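Local coordinates for protein N-alpha-acetyltransferase 35, NatC auxiliary subunit (Saccharomyces cerevisiae, PDB 6YGA) that serves as the auxiliary subunit of the NatC N-terminal acetyltransferase, which acetylates the N-terminal methionine of L-A virus Gag protein, at residues B[191-196]-B[230-235]; B[314-319]-B[664-669]; B[453-458]-B[721-726]. All coordinates share one frame; numbering follows the deposited sequence.

Contact 1. Residues B[191-196]-B[230-235]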
loop_
_atom_site.group_PDB
_atom_site.type_symbol
_atom_site.label_atom_id
_atom_site.label_comp_id
_atom_site.label_asym_id
_atom_site.label_seq_id
_atom_site.Cartn_x
_atom_site.Cartn_y
_atom_site.Cartn_z
ATOM N N PRO B 191 -0.345 -2.291 -32.746
ATOM C CA PRO B 191 0.837 -2.788 -33.459
ATOM C C PRO B 191 1.966 -3.156 -32.508
ATOM O O PRO B 191 1.977 -2.808 -31.324
ATOM C CB PRO B 191 1.227 -1.610 -34.358
ATOM C CG PRO B 191 0.690 -0.414 -33.656
ATOM C CD PRO B 191 -0.592 -0.865 -33.015
ATOM N N GLY B 192 2.940 -3.879 -33.062
ATOM C CA GLY B 192 4.092 -4.316 -32.306
ATOM C C GLY B 192 5.091 -3.201 -32.069
ATOM O O GLY B 192 4.935 -2.070 -32.529
ATOM N N GLN B 193 6.152 -3.545 -31.334
ATOM C CA GLN B 193 7.131 -2.539 -30.932
ATOM C C GLN B 193 7.837 -1.931 -32.138
ATOM O O GLN B 193 8.094 -0.722 -32.168
ATOM C CB GLN B 193 8.151 -3.154 -29.975
ATOM C CG GLN B 193 9.082 -2.142 -29.329
ATOM C CD GLN B 193 10.306 -2.790 -28.712
ATOM O OE1 GLN B 193 10.955 -3.634 -29.331
ATOM N NE2 GLN B 193 10.627 -2.397 -27.487
ATOM N N ASP B 194 8.157 -2.750 -33.142
ATOM C CA ASP B 194 8.888 -2.246 -34.300
ATOM C C ASP B 194 8.096 -1.166 -35.027
ATOM O O ASP B 194 8.661 -0.150 -35.448
ATOM C CB ASP B 194 9.224 -3.396 -35.249
ATOM C CG ASP B 194 10.056 -4.476 -34.586
ATOM O OD1 ASP B 194 10.907 -4.138 -33.735
ATOM O OD2 ASP B 194 9.859 -5.665 -34.913
ATOM N N VAL B 195 6.784 -1.363 -35.172
ATOM C CA VAL B 195 5.952 -0.377 -35.858
ATOM C C VAL B 195 5.908 0.927 -35.072
ATOM O O VAL B 195 5.993 2.019 -35.647
ATOM C CB VAL B 195 4.541 -0.948 -36.093
ATOM C CG1 VAL B 195 3.651 0.085 -36.772
ATOM C CG2 VAL B 195 4.617 -2.221 -36.925
ATOM N N VAL B 196 5.792 0.833 -33.745
ATOM C CA VAL B 196 5.697 2.031 -32.916
ATOM C C VAL B 196 6.995 2.830 -32.966
ATOM O O VAL B 196 6.977 4.059 -33.096
ATOM C CB VAL B 196 5.319 1.643 -31.473
ATOM C CG1 VAL B 196 5.271 2.873 -30.582
ATOM C CG2 VAL B 196 3.981 0.916 -31.457
ATOM N N LEU B 230 10.475 5.248 -23.556
ATOM C CA LEU B 230 9.457 4.572 -22.756
ATOM C C LEU B 230 8.959 3.313 -23.454
ATOM O O LEU B 230 8.635 2.318 -22.795
ATOM C CB LEU B 230 8.292 5.521 -22.463
ATOM C CG LEU B 230 8.604 6.769 -21.631
ATOM C CD1 LEU B 230 7.450 7.765 -21.680
ATOM C CD2 LEU B 230 8.920 6.386 -20.197
ATOM N N VAL B 231 8.885 3.342 -24.788
ATOM C CA VAL B 231 8.481 2.160 -25.540
ATOM C C VAL B 231 9.528 1.058 -25.416
ATOM O O VAL B 231 9.199 -0.134 -25.467
ATOM C CB VAL B 231 8.222 2.544 -27.010
ATOM C CG1 VAL B 231 7.903 1.313 -27.840
ATOM C CG2 VAL B 231 7.089 3.553 -27.094
ATOM N N HIS B 232 10.789 1.429 -25.222
ATOM C CA HIS B 232 11.869 0.459 -25.105
ATOM C C HIS B 232 11.963 -0.179 -23.726
ATOM O O HIS B 232 12.858 -1.003 -23.511
ATOM C CB HIS B 232 13.205 1.118 -25.442
ATOM C CG HIS B 232 13.533 1.102 -26.902
ATOM N ND1 HIS B 232 14.013 -0.019 -27.542
ATOM C CD2 HIS B 232 13.457 2.072 -27.844
ATOM C CE1 HIS B 232 14.216 0.259 -28.818
ATOM N NE2 HIS B 232 13.887 1.521 -29.027
ATOM N N LEU B 233 11.080 0.175 -22.790
ATOM C CA LEU B 233 11.190 -0.382 -21.446
ATOM C C LEU B 233 10.844 -1.864 -21.419
ATOM O O LEU B 233 11.276 -2.581 -20.511
ATOM C CB LEU B 233 10.295 0.381 -20.469
ATOM C CG LEU B 233 10.817 1.742 -20.000
ATOM C CD1 LEU B 233 9.806 2.422 -19.085
ATOM C CD2 LEU B 233 12.156 1.581 -19.304
ATOM N N GLU B 234 10.075 -2.342 -22.397
ATOM C CA GLU B 234 9.727 -3.756 -22.425
ATOM C C GLU B 234 10.915 -4.643 -22.779
ATOM O O GLU B 234 10.825 -5.865 -22.604
ATOM C CB GLU B 234 8.581 -3.999 -23.408
ATOM C CG GLU B 234 8.984 -3.935 -24.865
ATOM C CD GLU B 234 7.901 -4.457 -25.786
ATOM O OE1 GLU B 234 6.719 -4.443 -25.383
ATOM O OE2 GLU B 234 8.235 -4.890 -26.910
ATOM N N ASP B 235 12.024 -4.065 -23.254
ATOM C CA ASP B 235 13.194 -4.869 -23.594
ATOM C C ASP B 235 13.748 -5.599 -22.374
ATOM O O ASP B 235 14.338 -6.676 -22.513
ATOM C CB ASP B 235 14.287 -3.995 -24.218
ATOM C CG ASP B 235 13.843 -3.310 -25.502
ATOM O OD1 ASP B 235 12.933 -3.824 -26.187
ATOM O OD2 ASP B 235 14.418 -2.250 -25.830
#
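Gln-193 and Val-231 are the residues whose backbones come nearest here, their CA atoms 7.3 Å apart, where the first turn of helix 193-209 faces the last turn of helix 215-231 and the turn that follows it. Gly-192 occupies the N-cap position, and the chain is helical from Gln-193 onward. With CG anti to the backbone N (chi1 -171°) and the chain extended beyond it, Gln-193 carries most of the contact, reaching across to the turn and bringing its amide to the start of helix 235-238. There Gln-193 NE2 donates to Asp-235 OD1 at 3.0 Å, nearly straight at 172°; the oxygen lies in the amide plane but is itself met on its syn side, 33° out of the carboxylate plane. A second, weak bond runs from Gln-193 NE2 to Val-231 O at 3.4 Å, so the same nitrogen grips a carbonyl at the end of one helix and a carboxylate beyond it. The other carboxylate oxygen, Asp-235 OD2, takes a bond from His-232 ND1 at 2.8 Å, in the plane of the imidazole, through its syn lone pair, and these two partners fix the rotation of the carboxylate. Glu-234 comes from the opposite direction, its CG 3.5 Å from Gln-193 NE2, while its OE1 is bonded to Tyr-157 OH. One turn further along the first helix, Val-196 CG1 packs on Val-231 CG2 at 4.0 Å. Tyr-157 of helix 142-167 touches Gln-193, Val-196 and Val-231, so this third helix lies against both halves of the helical hairpin, while Leu-230 leans on Phe-300 and Leu-303 of helix 298-311.

Contact 2. Residues B[314-319]-B[664-669]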
loop_
_atom_site.group_PDB
_atom_site.type_symbol
_atom_site.label_atom_id
_atom_site.label_comp_id
_atom_site.label_asym_id
_atom_site.label_seq_id
_atom_site.Cartn_x
_atom_site.Cartn_y
_atom_site.Cartn_z
ATOM N N ASP B 314 21.492 -8.503 -12.155
ATOM C CA ASP B 314 21.955 -9.500 -13.113
ATOM C C ASP B 314 23.447 -9.776 -12.959
ATOM O O ASP B 314 23.919 -10.858 -13.326
ATOM C CB ASP B 314 21.629 -9.041 -14.535
ATOM C CG ASP B 314 22.001 -10.069 -15.582
ATOM O OD1 ASP B 314 21.422 -11.177 -15.565
ATOM O OD2 ASP B 314 22.869 -9.767 -16.426
ATOM N N LYS B 315 24.197 -8.827 -12.399
ATOM C CA LYS B 315 25.637 -8.967 -12.218
ATOM C C LYS B 315 26.013 -9.769 -10.979
ATOM O O LYS B 315 27.208 -9.917 -10.698
ATOM C CB LYS B 315 26.287 -7.583 -12.141
ATOM C CG LYS B 315 26.205 -6.786 -13.429
ATOM C CD LYS B 315 26.191 -5.291 -13.148
ATOM C CE LYS B 315 27.339 -4.878 -12.244
ATOM N NZ LYS B 315 27.248 -3.438 -11.878
ATOM N N ALA B 316 25.036 -10.279 -10.235
ATOM C CA ALA B 316 25.332 -10.993 -9.003
ATOM C C ALA B 316 26.013 -12.322 -9.298
ATOM O O ALA B 316 25.639 -13.041 -10.229
ATOM C CB ALA B 316 24.053 -11.225 -8.202
ATOM N N GLU B 317 27.025 -12.643 -8.497
ATOM C CA GLU B 317 27.775 -13.881 -8.638
ATOM C C GLU B 317 27.608 -14.815 -7.449
ATOM O O GLU B 317 28.258 -15.865 -7.410
ATOM C CB GLU B 317 29.264 -13.577 -8.852
ATOM C CG GLU B 317 29.627 -13.145 -10.268
ATOM C CD GLU B 317 29.314 -14.209 -11.307
ATOM O OE1 GLU B 317 28.440 -13.967 -12.167
ATOM O OE2 GLU B 317 29.939 -15.290 -11.263
ATOM N N SER B 318 26.757 -14.474 -6.485
ATOM C CA SER B 318 26.537 -15.331 -5.331
ATOM C C SER B 318 25.149 -15.067 -4.768
ATOM O O SER B 318 24.503 -14.066 -5.091
ATOM C CB SER B 318 27.608 -15.111 -4.253
ATOM O OG SER B 318 27.482 -13.836 -3.648
ATOM N N ALA B 319 24.692 -15.992 -3.921
ATOM C CA ALA B 319 23.401 -15.815 -3.265
ATOM C C ALA B 319 23.429 -14.653 -2.284
ATOM O O ALA B 319 22.402 -14.002 -2.064
ATOM C CB ALA B 319 22.986 -17.102 -2.553
ATOM N N THR B 664 27.742 -6.771 -0.364
ATOM C CA THR B 664 27.059 -5.539 -0.731
ATOM C C THR B 664 27.608 -4.920 -2.010
ATOM O O THR B 664 27.401 -3.725 -2.246
ATOM C CB THR B 664 27.147 -4.528 0.413
ATOM O OG1 THR B 664 28.523 -4.309 0.754
ATOM C CG2 THR B 664 26.404 -5.038 1.634
ATOM N N ARG B 665 28.297 -5.707 -2.842
ATOM C CA ARG B 665 28.944 -5.145 -4.026
ATOM C C ARG B 665 27.940 -4.453 -4.942
ATOM O O ARG B 665 28.233 -3.391 -5.503
ATOM C CB ARG B 665 29.695 -6.240 -4.784
ATOM C CG ARG B 665 30.327 -5.772 -6.088
ATOM C CD ARG B 665 31.161 -6.871 -6.731
ATOM N NE ARG B 665 30.354 -8.019 -7.136
ATOM C CZ ARG B 665 29.892 -8.210 -8.369
ATOM N NH1 ARG B 665 30.158 -7.328 -9.324
ATOM N NH2 ARG B 665 29.166 -9.284 -8.650
ATOM N N LEU B 666 26.747 -5.028 -5.097
ATOM C CA LEU B 666 25.763 -4.454 -6.005
ATOM C C LEU B 666 25.036 -3.254 -5.411
ATOM O O LEU B 666 24.464 -2.462 -6.164
ATOM C CB LEU B 666 24.742 -5.517 -6.419
ATOM C CG LEU B 666 25.298 -6.807 -7.022
ATOM C CD1 LEU B 666 24.165 -7.690 -7.521
ATOM C CD2 LEU B 666 26.287 -6.505 -8.139
ATOM N N VAL B 667 25.044 -3.100 -4.088
ATOM C CA VAL B 667 24.320 -2.011 -3.440
ATOM C C VAL B 667 25.259 -1.269 -2.499
ATOM O O VAL B 667 24.873 -0.892 -1.387
ATOM C CB VAL B 667 23.086 -2.542 -2.688
ATOM C CG1 VAL B 667 22.004 -2.950 -3.672
ATOM C CG2 VAL B 667 23.473 -3.719 -1.803
ATOM N N GLN B 668 26.497 -1.043 -2.945
ATOM C CA GLN B 668 27.517 -0.498 -2.054
ATOM C C GLN B 668 27.136 0.892 -1.559
ATOM O O GLN B 668 27.198 1.170 -0.356
ATOM C CB GLN B 668 28.873 -0.473 -2.762
ATOM C CG GLN B 668 30.023 -0.014 -1.878
ATOM C CD GLN B 668 31.328 0.104 -2.636
ATOM O OE1 GLN B 668 31.358 0.009 -3.862
ATOM N NE2 GLN B 668 32.419 0.313 -1.907
ATOM N N GLU B 669 26.726 1.776 -2.472
ATOM C CA GLU B 669 26.352 3.129 -2.073
ATOM C C GLU B 669 25.141 3.124 -1.142
ATOM O O GLU B 669 25.117 3.846 -0.138
ATOM C CB GLU B 669 26.073 3.988 -3.309
ATOM C CG GLU B 669 27.203 4.059 -4.333
ATOM C CD GLU B 669 27.031 3.068 -5.470
ATOM O OE1 GLU B 669 26.734 1.887 -5.195
ATOM O OE2 GLU B 669 27.188 3.472 -6.642
#
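The loop joining helices 298-311 and 319-328 meets the turn that leads into helix 668-701, with Arg-665 and Leu-666 reaching over to Lys-315 and Ala-316. Arg-665 makes the polar link: its NH2 donates to Lys-315 O at 2.9 Å. The bond is bent, with an angle of 145° at the hydrogen, and the donor stands tilted 34° from the carbonyl plane. The arginine chain is extended as far as CD and then bends at chi3, which turns the guanidinium back over its neighbour, so that Leu-666 CD2 lies over the centre of one face, 3.9 Å above the plane. At the guanidinium edge lies Glu-317 N, which is hydrogen-bonded to Glu-321 OE1. Both segments belong to the TPR-like helical region of this subunit, and the contact joins an inter-helix loop early in that region to the entry of its last long helix. Glu-321, in the first turn of helix 319-328, forms a salt bridge with Arg-665 NE and so holds the guanidinium from the helix side, while Ser-318 occupies the N-cap position of that helix. Beneath the arginine, Leu-666 supplies the apolar half of the contact with its two methyl branches: CD1 presses on Ala-316 CB at 3.6 Å, and CD2 approaches Lys-315 CB at 4.1 Å. Ala-316 also rests on Thr-322, which places the buried alanine between the leucine and helix 319-328. Val-667, the N-cap residue of helix 668-701, packs against Phe-325 and Phe-328.

Contact 3. Residues B[453-458]-B[721-726]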
loop_
_atom_site.group_PDB
_atom_site.type_symbol
_atom_site.label_atom_id
_atom_site.label_comp_id
_atom_site.label_asym_id
_atom_site.label_seq_id
_atom_site.Cartn_x
_atom_site.Cartn_y
_atom_site.Cartn_z
ATOM N N LYS B 453 10.059 -2.772 11.774
ATOM C CA LYS B 453 9.399 -2.048 10.694
ATOM C C LYS B 453 8.166 -1.303 11.194
ATOM O O LYS B 453 7.776 -0.285 10.609
ATOM C CB LYS B 453 9.041 -3.022 9.567
ATOM C CG LYS B 453 8.310 -2.396 8.399
ATOM C CD LYS B 453 9.204 -1.486 7.593
ATOM C CE LYS B 453 8.395 -0.760 6.537
ATOM N NZ LYS B 453 9.242 0.152 5.728
ATOM N N GLY B 454 7.554 -1.785 12.281
ATOM C CA GLY B 454 6.405 -1.100 12.855
ATOM C C GLY B 454 6.712 0.307 13.332
ATOM O O GLY B 454 5.841 1.182 13.299
ATOM N N PHE B 455 7.949 0.551 13.775
ATOM C CA PHE B 455 8.326 1.899 14.191
ATOM C C PHE B 455 8.422 2.840 12.998
ATOM O O PHE B 455 8.104 4.029 13.113
ATOM C CB PHE B 455 9.650 1.875 14.956
ATOM C CG PHE B 455 9.527 1.362 16.360
ATOM C CD1 PHE B 455 8.959 2.146 17.352
ATOM C CD2 PHE B 455 9.988 0.099 16.693
ATOM C CE1 PHE B 455 8.849 1.677 18.647
ATOM C CE2 PHE B 455 9.880 -0.373 17.983
ATOM C CZ PHE B 455 9.307 0.416 18.962
ATOM N N ASP B 456 8.866 2.329 11.846
ATOM C CA ASP B 456 8.957 3.169 10.656
ATOM C C ASP B 456 7.576 3.588 10.172
ATOM O O ASP B 456 7.415 4.685 9.628
ATOM C CB ASP B 456 9.716 2.429 9.551
ATOM C CG ASP B 456 9.889 3.263 8.293
ATOM O OD1 ASP B 456 10.542 4.327 8.360
ATOM O OD2 ASP B 456 9.388 2.843 7.230
ATOM N N LEU B 457 6.574 2.741 10.379
ATOM C CA LEU B 457 5.205 3.020 9.975
ATOM C C LEU B 457 4.384 3.675 11.079
ATOM O O LEU B 457 3.201 3.954 10.863
ATOM C CB LEU B 457 4.525 1.726 9.517
ATOM C CG LEU B 457 5.228 0.966 8.385
ATOM C CD1 LEU B 457 4.603 -0.399 8.186
ATOM C CD2 LEU B 457 5.197 1.758 7.081
ATOM N N ASP B 458 4.987 3.927 12.247
ATOM C CA ASP B 458 4.298 4.554 13.377
ATOM C C ASP B 458 3.114 3.710 13.840
ATOM O O ASP B 458 2.078 4.233 14.252
ATOM C CB ASP B 458 3.853 5.982 13.039
ATOM C CG ASP B 458 5.016 6.954 12.986
ATOM O OD1 ASP B 458 5.766 7.030 13.981
ATOM O OD2 ASP B 458 5.193 7.630 11.952
ATOM N N TYR B 721 13.779 2.937 12.088
ATOM C CA TYR B 721 13.436 1.761 12.879
ATOM C C TYR B 721 13.630 2.020 14.367
ATOM O O TYR B 721 13.075 1.286 15.192
ATOM C CB TYR B 721 14.271 0.550 12.458
ATOM C CG TYR B 721 13.817 -0.145 11.191
ATOM C CD1 TYR B 721 12.942 0.467 10.302
ATOM C CD2 TYR B 721 14.261 -1.426 10.892
ATOM C CE1 TYR B 721 12.535 -0.175 9.143
ATOM C CE2 TYR B 721 13.856 -2.076 9.742
ATOM C CZ TYR B 721 12.995 -1.448 8.872
ATOM O OH TYR B 721 12.595 -2.097 7.728
ATOM N N PHE B 722 14.405 3.043 14.721
ATOM C CA PHE B 722 14.682 3.400 16.111
ATOM C C PHE B 722 14.374 4.882 16.286
ATOM O O PHE B 722 15.280 5.725 16.250
ATOM C CB PHE B 722 16.134 3.092 16.483
ATOM C CG PHE B 722 16.565 1.689 16.151
ATOM C CD1 PHE B 722 17.147 1.402 14.926
ATOM C CD2 PHE B 722 16.395 0.657 17.063
ATOM C CE1 PHE B 722 17.548 0.114 14.613
ATOM C CE2 PHE B 722 16.798 -0.634 16.757
ATOM C CZ PHE B 722 17.374 -0.905 15.529
ATOM N N PRO B 723 13.103 5.239 16.463
ATOM C CA PRO B 723 12.758 6.653 16.640
ATOM C C PRO B 723 13.285 7.194 17.959
ATOM O O PRO B 723 13.640 6.451 18.876
ATOM C CB PRO B 723 11.225 6.654 16.614
ATOM C CG PRO B 723 10.845 5.285 17.048
ATOM C CD PRO B 723 11.913 4.371 16.512
ATOM N N ILE B 724 13.331 8.519 18.044
ATOM C CA ILE B 724 13.827 9.207 19.229
ATOM C C ILE B 724 12.649 9.492 20.151
ATOM O O ILE B 724 11.690 10.166 19.758
ATOM C CB ILE B 724 14.555 10.506 18.850
ATOM C CG1 ILE B 724 15.592 10.245 17.753
ATOM C CG2 ILE B 724 15.212 11.126 20.072
ATOM C CD1 ILE B 724 16.719 9.338 18.173
ATOM N N GLN B 725 12.715 8.981 21.379
ATOM C CA GLN B 725 11.667 9.209 22.374
ATOM C C GLN B 725 11.849 10.615 22.935
ATOM O O GLN B 725 12.714 10.850 23.783
ATOM C CB GLN B 725 11.726 8.148 23.466
ATOM C CG GLN B 725 11.560 6.724 22.944
ATOM C CD GLN B 725 11.662 5.672 24.033
ATOM O OE1 GLN B 725 10.882 5.667 24.986
ATOM N NE2 GLN B 725 12.627 4.771 23.894
ATOM N N THR B 726 11.020 11.549 22.468
ATOM C CA THR B 726 11.220 12.976 22.679
ATOM C C THR B 726 10.178 13.545 23.633
ATOM O O THR B 726 8.986 13.243 23.521
ATOM C CB THR B 726 11.159 13.723 21.341
ATOM O OG1 THR B 726 12.015 13.071 20.395
ATOM C CG2 THR B 726 11.596 15.175 21.503
#
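Lys-453 NZ is gripped by Asp-456 OD2, in a 3.1 Å salt bridge one turn along the same helix, and by Thr-406 OG1 of helix 406-429, and the chain of this lysine crosses the side chain of Tyr-721 obliquely. The segment is the end of helix 433-456, which closes in a Schellman motif: Asp-458 has positive phi (61°), with two bonds returning to the last turn, the one from Asp-458 N weak. Against it lies the chain that enters strand 724-729 of the C-terminal two-stranded antiparallel hairpin. The backbones approach closely, Asp-456 CA lying 5.2 Å from Tyr-721 CA. Tyr-721 sets one ring face on the helix backbone, where Lys-453 CA makes a CH-pi contact 4.2 Å from the ring centroid, offset toward the rim. At the ring edge, near its plane, Asp-456 CB meets CD1 of Tyr-721 at 3.8 Å. The lysine chain bends at chi2 (70°), bringing its CD to 3.4 Å from Tyr-721 OH; that hydroxyl is hydrogen-bonded to Glu-449 OE2, one turn back in the helix. The carboxylate of Asp-456 would partly offset the charge of this buried lysine. Beyond the helix end, Leu-457 O and Asp-458 O accept bonds from Arg-140 and Arg-137 of the N-alpha-acetyltransferase 30 chain, so the same turn faces the catalytic subunit. Phe-455 points toward the strand segment; its ring stacks on Phe-469 and meets Tyr-460 edge-to-face. Phe-455 CB lies 3.5 Å from Tyr-721 O, and Pro-723 crosses the phenylalanine at about a right angle, with Pro-723 CG 3.7 Å from Phe-455 CD1.

How the contacts relate
From the N terminus, contact 1 comes first and closes a short, mostly helical loop, bringing the start of helix 193-209 to the end of helix 215-231 before contact 2 opens. Contacts 2 and 3 span far longer stretches and cross: 453-458 lies between the two halves of contact 2, and 721-726 follows both. Contact 2 brings the loop before helix 319-328 to the start of helix 668-701, whereas contact 3 joins the end of helix 433-456 to the C-terminal hairpin. Their centres lie about 29 Å apart, within the TPR-like helical region. Contacts 1 and 3, about 44 Å between centres, sit on opposite sides of the chain's centre, and none of the three touches another.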